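Long-range contacts in TetR family transcription regulator (Marinobacter aquaeolei, PDB 3PAS), which probably binds DNA through an N-terminal helix-turn-helix domain and regulates transcription: residues Leu14-Val18 with Arg99-Tyr105; Gly141-Pro145 with Trp186-Asp191; Ala70-Phe75 with Arg87-Leu92. All coordinates share one frame; numbering follows the deposited sequence.

Contact 1 of 3, residues Leu14-Val18 with Arg99-Tyr105; sequences LEATV and RPELFRY. With ACT (acetate ion), chain M.
R99 and E15 reach each other from opposite directions, each by a bent chain: E15 has CG anti to its carbonyl carbon (chi1 -77°) and folds again at chi2, while R99, described here in one of its two modelled conformers, starts the same way (chi1 -57°) and bends at chi2 and chi3. The guanidinium meets the carboxylate end-on, one nitrogen to each oxygen. R99 NH2 gives to the syn lone pair of E15 OE1 at 2.6 Å; R99 NH1 gives an almost straight bond to E15 OE2 at 2.8 Å, arriving on the syn side but out of the carboxylate plane, since the two flat groups are turned 33° apart. E101 takes another edge of the same guanidinium side-on, its OE2 accepting from R99 NE at 2.8 Å and from R99 NH2 at 2.7 Å. L102 CG lies over one guanidinium face. E15 OE2 has a second partner in the hydroxyl of Y62, on helix 52-76. Next to this network the packing is apolar. The V18 side chain crosses that of E101 at about a right angle, its CG1 3.5 Å from E101 CG, and Y105 brings CE1 to 3.9 Å from T17 CG2. The Y105 hydroxyl bonds to the carbonyl of L56, on helix 52-76. An alanine in place of E15 would probably leave R99 NH1 and Y62 without this partner and the guanidinium with, of the two carboxylates, that of E101. One arginine between two glutamates is likely to offset the repulsion of carboxylates whose oxygens E15 OE1 and E101 OE2 stand 5.0 Å apart, and it ties helix 5-24 of the predicted DNA-binding region to the start of helix 100-110 by charge as well as packing.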
loop_
_atom_site.group_PDB
_atom_site.type_symbol
_atom_site.label_atom_id
_atom_site.label_comp_id
_atom_site.label_asym_id
_atom_site.label_seq_id
_atom_site.Cartn_x
_atom_site.Cartn_y
_atom_site.Cartn_z
ATOM N N LEU B 14 -11.853 18.714 -14.918
ATOM C CA LEU B 14 -11.492 17.398 -14.521
ATOM C C LEU B 14 -10.045 17.378 -13.980
ATOM O O LEU B 14 -9.796 16.847 -12.922
ATOM C CB LEU B 14 -11.657 16.419 -15.692
ATOM C CG LEU B 14 -13.093 16.230 -16.172
ATOM C CD1 LEU B 14 -13.136 15.699 -17.599
ATOM C CD2 LEU B 14 -13.865 15.372 -15.160
ATOM N N GLU B 15 -9.128 18.025 -14.693
ATOM C CA GLU B 15 -7.737 18.141 -14.254
ATOM C C GLU B 15 -7.601 18.949 -12.950
ATOM O O GLU B 15 -6.848 18.582 -12.065
ATOM C CB GLU B 15 -6.907 18.762 -15.389
ATOM C CG GLU B 15 -6.583 17.791 -16.518
ATOM C CD GLU B 15 -5.596 16.669 -16.108
ATOM O OE1 GLU B 15 -4.875 16.790 -15.076
ATOM O OE2 GLU B 15 -5.544 15.643 -16.804
ATOM N N ALA B 16 -8.354 20.028 -12.811
ATOM C CA ALA B 16 -8.319 20.832 -11.579
ATOM C C ALA B 16 -8.821 19.996 -10.393
ATOM O O ALA B 16 -8.314 20.124 -9.272
ATOM C CB ALA B 16 -9.173 22.099 -11.747
ATOM N N THR B 17 -9.810 19.137 -10.644
ATOM C CA THR B 17 -10.355 18.242 -9.618
ATOM C C THR B 17 -9.260 17.237 -9.214
ATOM O O THR B 17 -9.010 17.053 -8.038
ATOM C CB THR B 17 -11.589 17.503 -10.093
ATOM O OG1 THR B 17 -12.624 18.431 -10.424
ATOM C CG2 THR B 17 -12.147 16.591 -8.999
ATOM N N VAL B 18 -8.649 16.573 -10.205
ATOM C CA VAL B 18 -7.473 15.695 -9.945
ATOM C C VAL B 18 -6.413 16.395 -9.067
ATOM O O VAL B 18 -6.034 15.845 -8.049
ATOM C CB VAL B 18 -6.789 15.224 -11.224
ATOM C CG1 VAL B 18 -5.426 14.492 -10.863
ATOM C CG2 VAL B 18 -7.734 14.303 -12.026
ATOM N N ARG B 99 2.516 11.456 -14.169
ATOM C CA ARG B 99 1.250 11.970 -13.700
ATOM C C ARG B 99 0.813 11.227 -12.438
ATOM O O ARG B 99 -0.251 10.569 -12.390
ATOM C CB ARG B 99 0.219 11.867 -14.817
ATOM C CG ARG B 99 0.645 12.600 -16.078
ATOM C CD ARG B 99 -0.497 13.395 -16.661
ATOM N NE ARG B 99 -1.126 14.152 -15.593
ATOM C CZ ARG B 99 -2.339 14.662 -15.675
ATOM N NH1 ARG B 99 -3.024 14.525 -16.793
ATOM N NH2 ARG B 99 -2.826 15.320 -14.671
ATOM N N PRO B 100 1.632 11.326 -11.377
ATOM C CA PRO B 100 1.281 10.561 -10.174
ATOM C C PRO B 100 -0.075 11.012 -9.571
ATOM O O PRO B 100 -0.745 10.256 -8.855
ATOM C CB PRO B 100 2.432 10.881 -9.232
ATOM C CG PRO B 100 2.978 12.118 -9.689
ATOM C CD PRO B 100 2.811 12.161 -11.154
ATOM N N GLU B 101 -0.467 12.240 -9.841
ATOM C CA GLU B 101 -1.777 12.738 -9.369
ATOM C C GLU B 101 -2.957 11.901 -9.876
ATOM O O GLU B 101 -4.002 11.785 -9.201
ATOM C CB GLU B 101 -1.936 14.231 -9.735
ATOM C CG GLU B 101 -1.961 14.514 -11.245
ATOM C CD GLU B 101 -0.599 14.698 -11.934
ATOM O OE1 GLU B 101 0.453 14.341 -11.379
ATOM O OE2 GLU B 101 -0.607 15.222 -13.056
ATOM N N LEU B 102 -2.814 11.265 -11.043
ATOM C CA LEU B 102 -3.858 10.374 -11.558
ATOM C C LEU B 102 -3.973 9.138 -10.651
ATOM O O LEU B 102 -5.066 8.722 -10.266
ATOM C CB LEU B 102 -3.520 9.922 -12.977
ATOM C CG LEU B 102 -3.515 10.916 -14.134
ATOM C CD1 LEU B 102 -3.060 10.105 -15.409
ATOM C CD2 LEU B 102 -4.947 11.599 -14.337
ATOM N N PHE B 103 -2.850 8.520 -10.324
ATOM C CA PHE B 103 -2.848 7.401 -9.379
ATOM C C PHE B 103 -3.401 7.822 -7.997
ATOM O O PHE B 103 -4.130 7.067 -7.362
ATOM C CB PHE B 103 -1.412 6.905 -9.128
ATOM C CG PHE B 103 -0.835 6.002 -10.198
ATOM C CD1 PHE B 103 -1.311 5.999 -11.496
ATOM C CD2 PHE B 103 0.263 5.176 -9.887
ATOM C CE1 PHE B 103 -0.737 5.171 -12.478
ATOM C CE2 PHE B 103 0.810 4.355 -10.848
ATOM C CZ PHE B 103 0.301 4.365 -12.155
ATOM N N ARG B 104 -3.001 8.994 -7.513
ATOM C CA ARG B 104 -3.460 9.448 -6.180
ATOM C C ARG B 104 -4.978 9.702 -6.168
ATOM O O ARG B 104 -5.673 9.288 -5.226
ATOM C CB ARG B 104 -2.697 10.684 -5.775
ATOM C CG ARG B 104 -3.009 11.188 -4.405
ATOM C CD ARG B 104 -1.776 11.849 -3.813
ATOM N NE ARG B 104 -1.659 11.429 -2.429
ATOM C CZ ARG B 104 -1.329 10.195 -2.037
ATOM N NH1 ARG B 104 -1.074 9.226 -2.924
ATOM N NH2 ARG B 104 -1.262 9.923 -0.740
ATOM N N TYR B 105 -5.479 10.354 -7.216
ATOM C CA TYR B 105 -6.943 10.555 -7.358
ATOM C C TYR B 105 -7.671 9.192 -7.354
ATOM O O TYR B 105 -8.620 8.984 -6.599
ATOM C CB TYR B 105 -7.334 11.397 -8.582
ATOM C CG TYR B 105 -8.802 11.765 -8.508
ATOM C CD1 TYR B 105 -9.201 12.885 -7.814
ATOM C CD2 TYR B 105 -9.782 10.895 -8.965
ATOM C CE1 TYR B 105 -10.563 13.228 -7.694
ATOM C CE2 TYR B 105 -11.139 11.199 -8.834
ATOM C CZ TYR B 105 -11.513 12.381 -8.192
ATOM O OH TYR B 105 -12.835 12.723 -8.039
HETATM C C ACT M . 1.704 8.059 -5.925
HETATM O O ACT M . 2.793 8.381 -5.399
HETATM O OXT ACT M . 0.715 8.718 -5.543
HETATM C CH3 ACT M . 1.587 6.952 -6.930
#

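Contact 2 of 3, residues Gly141-Pro145 with Trp186-Asp191. With PGO (S-1,2-propanediol), chain N.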
loop_
_atom_site.group_PDB
_atom_site.type_symbol
_atom_site.label_atom_id
_atom_site.label_comp_id
_atom_site.label_asym_id
_atom_site.label_seq_id
_atom_site.Cartn_x
_atom_site.Cartn_y
_atom_site.Cartn_z
ATOM N N GLY B 141 -2.487 -22.772 -17.304
ATOM C CA GLY B 141 -1.107 -23.126 -16.896
ATOM C C GLY B 141 -0.181 -21.919 -16.877
ATOM O O GLY B 141 0.974 -22.041 -16.573
ATOM N N LEU B 142 -0.670 -20.741 -17.228
ATOM C CA LEU B 142 0.194 -19.556 -17.232
ATOM C C LEU B 142 0.258 -18.807 -15.907
ATOM O O LEU B 142 1.341 -18.392 -15.460
ATOM C CB LEU B 142 -0.250 -18.568 -18.331
ATOM C CG LEU B 142 0.269 -18.955 -19.718
ATOM C CD1 LEU B 142 -0.324 -18.001 -20.736
ATOM C CD2 LEU B 142 1.789 -18.948 -19.806
ATOM N N ILE B 143 -0.902 -18.556 -15.338
ATOM C CA ILE B 143 -1.067 -17.776 -14.127
ATOM C C ILE B 143 -1.566 -18.730 -13.053
ATOM O O ILE B 143 -2.428 -19.588 -13.303
ATOM C CB ILE B 143 -2.113 -16.678 -14.298
ATOM C CG1 ILE B 143 -1.808 -15.781 -15.515
ATOM C CG2 ILE B 143 -2.288 -15.799 -13.015
ATOM C CD1 ILE B 143 -0.602 -15.011 -15.408
ATOM N N LYS B 144 -1.019 -18.593 -11.858
ATOM C CA LYS B 144 -1.469 -19.403 -10.719
ATOM C C LYS B 144 -2.983 -19.223 -10.535
ATOM O O LYS B 144 -3.494 -18.092 -10.612
ATOM C CB LYS B 144 -0.810 -18.908 -9.437
ATOM C CG LYS B 144 0.699 -19.183 -9.309
ATOM C CD LYS B 144 1.240 -18.597 -7.998
ATOM C CE LYS B 144 2.694 -18.945 -7.727
ATOM N NZ LYS B 144 3.628 -18.148 -8.540
ATOM N N PRO B 145 -3.694 -20.332 -10.266
ATOM C CA PRO B 145 -5.161 -20.283 -10.127
ATOM C C PRO B 145 -5.538 -19.828 -8.719
ATOM O O PRO B 145 -5.970 -20.614 -7.911
ATOM C CB PRO B 145 -5.599 -21.701 -10.445
ATOM C CG PRO B 145 -4.397 -22.558 -9.973
ATOM C CD PRO B 145 -3.171 -21.702 -10.286
ATOM N N TRP B 186 5.832 -10.979 -12.358
ATOM C CA TRP B 186 5.489 -12.137 -13.154
ATOM C C TRP B 186 5.792 -13.423 -12.413
ATOM O O TRP B 186 4.952 -14.276 -12.281
ATOM C CB TRP B 186 6.224 -12.130 -14.505
ATOM C CG TRP B 186 5.956 -13.410 -15.278
ATOM C CD1 TRP B 186 6.787 -14.475 -15.408
ATOM C CD2 TRP B 186 4.770 -13.736 -16.017
ATOM N NE1 TRP B 186 6.193 -15.439 -16.163
ATOM C CE2 TRP B 186 4.950 -15.030 -16.529
ATOM C CE3 TRP B 186 3.543 -13.087 -16.218
ATOM C CZ2 TRP B 186 3.958 -15.690 -17.261
ATOM C CZ3 TRP B 186 2.557 -13.738 -16.928
ATOM C CH2 TRP B 186 2.778 -15.024 -17.458
ATOM N N ASP B 187 6.997 -13.535 -11.869
ATOM C CA ASP B 187 7.346 -14.702 -11.065
ATOM C C ASP B 187 6.338 -14.922 -9.922
ATOM O O ASP B 187 5.951 -16.069 -9.628
ATOM C CB ASP B 187 8.746 -14.567 -10.537
ATOM C CG ASP B 187 9.832 -14.909 -11.585
ATOM O OD1 ASP B 187 9.554 -15.327 -12.709
ATOM O OD2 ASP B 187 11.001 -14.747 -11.256
ATOM N N ALA B 188 5.904 -13.840 -9.280
ATOM C CA ALA B 188 4.896 -13.943 -8.219
ATOM C C ALA B 188 3.578 -14.625 -8.695
ATOM O O ALA B 188 3.050 -15.505 -8.009
ATOM C CB ALA B 188 4.557 -12.542 -7.662
ATOM N N VAL B 189 3.074 -14.206 -9.860
ATOM C CA VAL B 189 1.781 -14.671 -10.376
ATOM C C VAL B 189 1.812 -15.915 -11.274
ATOM O O VAL B 189 0.760 -16.533 -11.508
ATOM C CB VAL B 189 0.993 -13.538 -11.094
ATOM C CG1 VAL B 189 0.845 -12.311 -10.142
ATOM C CG2 VAL B 189 1.620 -13.166 -12.447
ATOM N N ALA B 190 2.984 -16.208 -11.812
ATOM C CA ALA B 190 3.116 -17.227 -12.871
ATOM C C ALA B 190 3.028 -18.645 -12.290
ATOM O O ALA B 190 3.604 -18.946 -11.238
ATOM C CB ALA B 190 4.454 -17.038 -13.625
ATOM N N ASP B 191 2.308 -19.512 -12.981
ATOM C CA ASP B 191 2.139 -20.887 -12.582
ATOM C C ASP B 191 3.446 -21.569 -12.958
ATOM O O ASP B 191 3.833 -21.500 -14.104
ATOM C CB ASP B 191 0.972 -21.431 -13.393
ATOM C CG ASP B 191 0.572 -22.847 -13.027
ATOM O OD1 ASP B 191 1.395 -23.666 -12.577
ATOM O OD2 ASP B 191 -0.604 -23.158 -13.278
HETATM C C1 PGO N . 6.883 -19.335 -17.118
HETATM C C2 PGO N . 7.879 -19.246 -15.967
HETATM C C3 PGO N . 7.325 -19.909 -14.712
HETATM O O1 PGO N . 5.831 -18.366 -16.941
HETATM O O2 PGO N . 8.191 -17.868 -15.688
HETATM O O HOH W 1 -2.728 -22.005 -14.434
HETATM O O HOH W 2 3.560 -19.606 -16.214
#
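The W186 indole carries A190 CB on one face, 3.4 Å above the plane and offset toward the rim, and O1 of a bound propanediol at its edge; the single W186 NE1 proton is shared between O1 and O2 of the diol. I143 comes to the six-membered ring at about a right angle to the W186 side chain, with CD1 3.7 Å from W186 CZ3; its CG1 lies anti to its own carbonyl carbon (chi1 -54°), which carries CD1 to the indole and to V189 CG2. R82 makes a cation-pi contact with the same indole. Beside it the two backbones pair: K144 N bonds to V189 O at 2.7 Å, and D191 N to L142 O at 2.9 Å. K144 runs extended until its last torsion bends, setting NZ 2.8 Å from both A188 O and A190 O, at the carbonyl end of helix 175-189, where the helix dipole would probably welcome a positive charge. The same NZ forms a salt bridge with D187 of the second subunit. A water lies within hydrogen-bonding distance of I143 O and D191 OD2 and accepts weakly from G141 N; D191 OD2 is also paired with R193. A single beta bridge, I143 with A190, thus closes the end of helix 175-189 against the loop after helix 128-140, beside the subunit interface of a TetR-type dimer.

Contact 3 of 3, residues Ala70-Phe75 with Arg87-Leu92; sequences AALDSF and RQWHTL
This is an antiparallel-leaning helix-helix contact close to the turn between helix 52-76 and helix 81-98, where S74 meets T91. The segment axes approach to 8.0 Å with 145° between their directions, close enough for small residues to fill the seam. A71 lies nearest Q88 backbone to backbone, their CA atoms 4.9 Å apart, and A71 CB touches L92 CD2 (4.2 Å) and the aliphatic part of Q88. From the preceding residue, A70 CB rests 4.1 Å from T91 CG2. The polar point of the seam is a pair of hydroxyls: S74 OG, in one of two modelled positions, and T91 OG1 are 2.6 Å apart, and T91 OG1 also lies 3.2 Å from the carbonyl O of R87, one turn earlier in its own helix. T91 keeps OG1 anti to its carbonyl carbon (chi1 -63°), which turns the hydroxyl back toward R87 O and across to S74, while the methyl faces A70. The pair forms a helical hairpin of the all-helical TetR fold, joining the long helix that follows the predicted DNA-binding region to helix 81-98, in the C-terminal part. At the hairpin's outer side R87 runs alongside S74, its CD 3.4 Å from S74 O, and its NH1 gives to a water lying at the guanidinium edge, 2.7 Å from NH1; that water in turn bonds weakly to S74 OG. The CB of F75 points away, and its side chain packs on L130 and A133 of helix 128-140 and on L81 and L85.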
loop_
_atom_site.group_PDB
_atom_site.type_symbol
_atom_site.label_atom_id
_atom_site.label_comp_id
_atom_site.label_asym_id
_atom_site.label_seq_id
_atom_site.Cartn_x
_atom_site.Cartn_y
_atom_site.Cartn_z
ATOM N N ALA B 70 -4.813 3.373 -21.981
ATOM C CA ALA B 70 -3.394 3.279 -22.245
ATOM C C ALA B 70 -2.886 1.879 -21.948
ATOM O O ALA B 70 -2.107 1.331 -22.718
ATOM C CB ALA B 70 -2.585 4.305 -21.407
ATOM N N ALA B 71 -3.310 1.316 -20.830
ATOM C CA ALA B 71 -2.926 -0.041 -20.456
ATOM C C ALA B 71 -3.427 -1.070 -21.474
ATOM O O ALA B 71 -2.668 -1.953 -21.837
ATOM C CB ALA B 71 -3.399 -0.424 -19.015
ATOM N N LEU B 72 -4.694 -0.960 -21.905
ATOM C CA LEU B 72 -5.302 -1.887 -22.875
ATOM C C LEU B 72 -4.603 -1.823 -24.233
ATOM O O LEU B 72 -4.420 -2.852 -24.908
ATOM C CB LEU B 72 -6.781 -1.576 -23.097
ATOM C CG LEU B 72 -7.789 -1.874 -22.004
ATOM C CD1 LEU B 72 -9.213 -1.390 -22.443
ATOM C CD2 LEU B 72 -7.779 -3.324 -21.657
ATOM N N ASP B 73 -4.232 -0.608 -24.623
ATOM C CA ASP B 73 -3.560 -0.368 -25.864
ATOM C C ASP B 73 -2.206 -1.091 -25.842
ATOM O O ASP B 73 -1.828 -1.787 -26.789
ATOM C CB ASP B 73 -3.368 1.119 -26.069
ATOM C CG ASP B 73 -2.561 1.427 -27.318
ATOM O OD1 ASP B 73 -3.111 1.226 -28.395
ATOM O OD2 ASP B 73 -1.392 1.846 -27.223
ATOM N N SER B 74 -1.470 -0.905 -24.746
ATOM C CA SER B 74 -0.154 -1.528 -24.635
ATOM C C SER B 74 -0.287 -3.043 -24.532
ATOM O O SER B 74 0.456 -3.775 -25.178
ATOM C CB SER B 74 0.631 -1.002 -23.445
ATOM O OG SER B 74 1.023 0.323 -23.665
ATOM N N PHE B 75 -1.215 -3.507 -23.700
ATOM C CA PHE B 75 -1.485 -4.934 -23.533
ATOM C C PHE B 75 -1.775 -5.569 -24.913
ATOM O O PHE B 75 -1.282 -6.641 -25.228
ATOM C CB PHE B 75 -2.691 -5.179 -22.563
ATOM C CG PHE B 75 -3.010 -6.654 -22.312
ATOM C CD1 PHE B 75 -2.224 -7.417 -21.476
ATOM C CD2 PHE B 75 -4.149 -7.246 -22.863
ATOM C CE1 PHE B 75 -2.506 -8.754 -21.235
ATOM C CE2 PHE B 75 -4.446 -8.606 -22.620
ATOM C CZ PHE B 75 -3.652 -9.343 -21.816
ATOM N N ARG B 87 4.251 -5.112 -21.317
ATOM C CA ARG B 87 4.114 -3.801 -21.960
ATOM C C ARG B 87 3.240 -2.896 -21.134
ATOM O O ARG B 87 3.535 -1.744 -20.960
ATOM C CB ARG B 87 3.515 -3.908 -23.338
ATOM C CG ARG B 87 4.412 -4.574 -24.294
ATOM C CD ARG B 87 3.678 -4.874 -25.592
ATOM N NE ARG B 87 4.625 -5.057 -26.698
ATOM C CZ ARG B 87 5.067 -4.079 -27.498
ATOM N NH1 ARG B 87 4.664 -2.808 -27.363
ATOM N NH2 ARG B 87 5.937 -4.385 -28.443
ATOM N N GLN B 88 2.124 -3.416 -20.657
ATOM C CA GLN B 88 1.150 -2.681 -19.824
ATOM C C GLN B 88 1.833 -2.149 -18.570
ATOM O O GLN B 88 1.575 -1.064 -18.122
ATOM C CB GLN B 88 0.026 -3.628 -19.407
ATOM C CG GLN B 88 -0.645 -3.320 -18.043
ATOM C CD GLN B 88 -0.686 -4.582 -17.218
ATOM O OE1 GLN B 88 0.348 -5.033 -16.655
ATOM N NE2 GLN B 88 -1.869 -5.226 -17.200
ATOM N N TRP B 89 2.681 -2.983 -17.999
ATOM C CA TRP B 89 3.424 -2.636 -16.760
ATOM C C TRP B 89 4.304 -1.451 -16.968
ATOM O O TRP B 89 4.275 -0.502 -16.174
ATOM C CB TRP B 89 4.222 -3.819 -16.258
ATOM C CG TRP B 89 5.201 -3.567 -15.171
ATOM C CD1 TRP B 89 6.410 -2.962 -15.276
ATOM C CD2 TRP B 89 5.055 -3.937 -13.794
ATOM N NE1 TRP B 89 7.013 -2.901 -14.050
ATOM C CE2 TRP B 89 6.208 -3.517 -13.130
ATOM C CE3 TRP B 89 4.057 -4.610 -13.074
ATOM C CZ2 TRP B 89 6.420 -3.744 -11.759
ATOM C CZ3 TRP B 89 4.252 -4.837 -11.753
ATOM C CH2 TRP B 89 5.456 -4.393 -11.084
ATOM N N HIS B 90 5.087 -1.489 -18.032
ATOM C CA HIS B 90 5.944 -0.362 -18.391
ATOM C C HIS B 90 5.110 0.888 -18.642
ATOM O O HIS B 90 5.500 1.966 -18.214
ATOM C CB HIS B 90 6.851 -0.655 -19.614
ATOM C CG HIS B 90 8.114 -1.399 -19.280
ATOM N ND1 HIS B 90 9.324 -0.769 -19.039
ATOM C CD2 HIS B 90 8.350 -2.723 -19.175
ATOM C CE1 HIS B 90 10.245 -1.688 -18.800
ATOM N NE2 HIS B 90 9.671 -2.883 -18.858
ATOM N N THR B 91 3.982 0.778 -19.358
ATOM C CA THR B 91 3.152 1.983 -19.648
ATOM C C THR B 91 2.546 2.594 -18.343
ATOM O O THR B 91 2.629 3.798 -18.103
ATOM C CB THR B 91 2.039 1.634 -20.636
ATOM O OG1 THR B 91 2.671 1.240 -21.854
ATOM C CG2 THR B 91 1.151 2.838 -20.849
ATOM N N LEU B 92 2.055 1.731 -17.470
ATOM C CA LEU B 92 1.487 2.167 -16.183
ATOM C C LEU B 92 2.550 2.809 -15.265
ATOM O O LEU B 92 2.306 3.825 -14.610
ATOM C CB LEU B 92 0.842 1.025 -15.462
ATOM C CG LEU B 92 -0.544 0.535 -15.928
ATOM C CD1 LEU B 92 -0.883 -0.821 -15.277
ATOM C CD2 LEU B 92 -1.636 1.522 -15.743
HETATM O O HOH W 3 3.533 -1.105 -25.571
#

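How the contacts relate
The three contacts are spread along an elongated, all-helical chain. Contacts 1 and 3 have centres about 19 Å apart and touch where F103 packs on L92, helix 100-110 following helix 81-98 in the chain; contact 3 falls within the sequence that contact 1 brings together. Contact 2 comes later along the chain, its centre about 19 Å from that of contact 3 and about 32 Å from that of contact 1; contacts 1 and 2 lie on opposite sides of the chain's centre. Contact 1 thus joins the predicted DNA-binding region to the C-terminal part, contact 3 pairs helices 52-76 and 81-98 between, and contact 2 lies at the dimer-facing end.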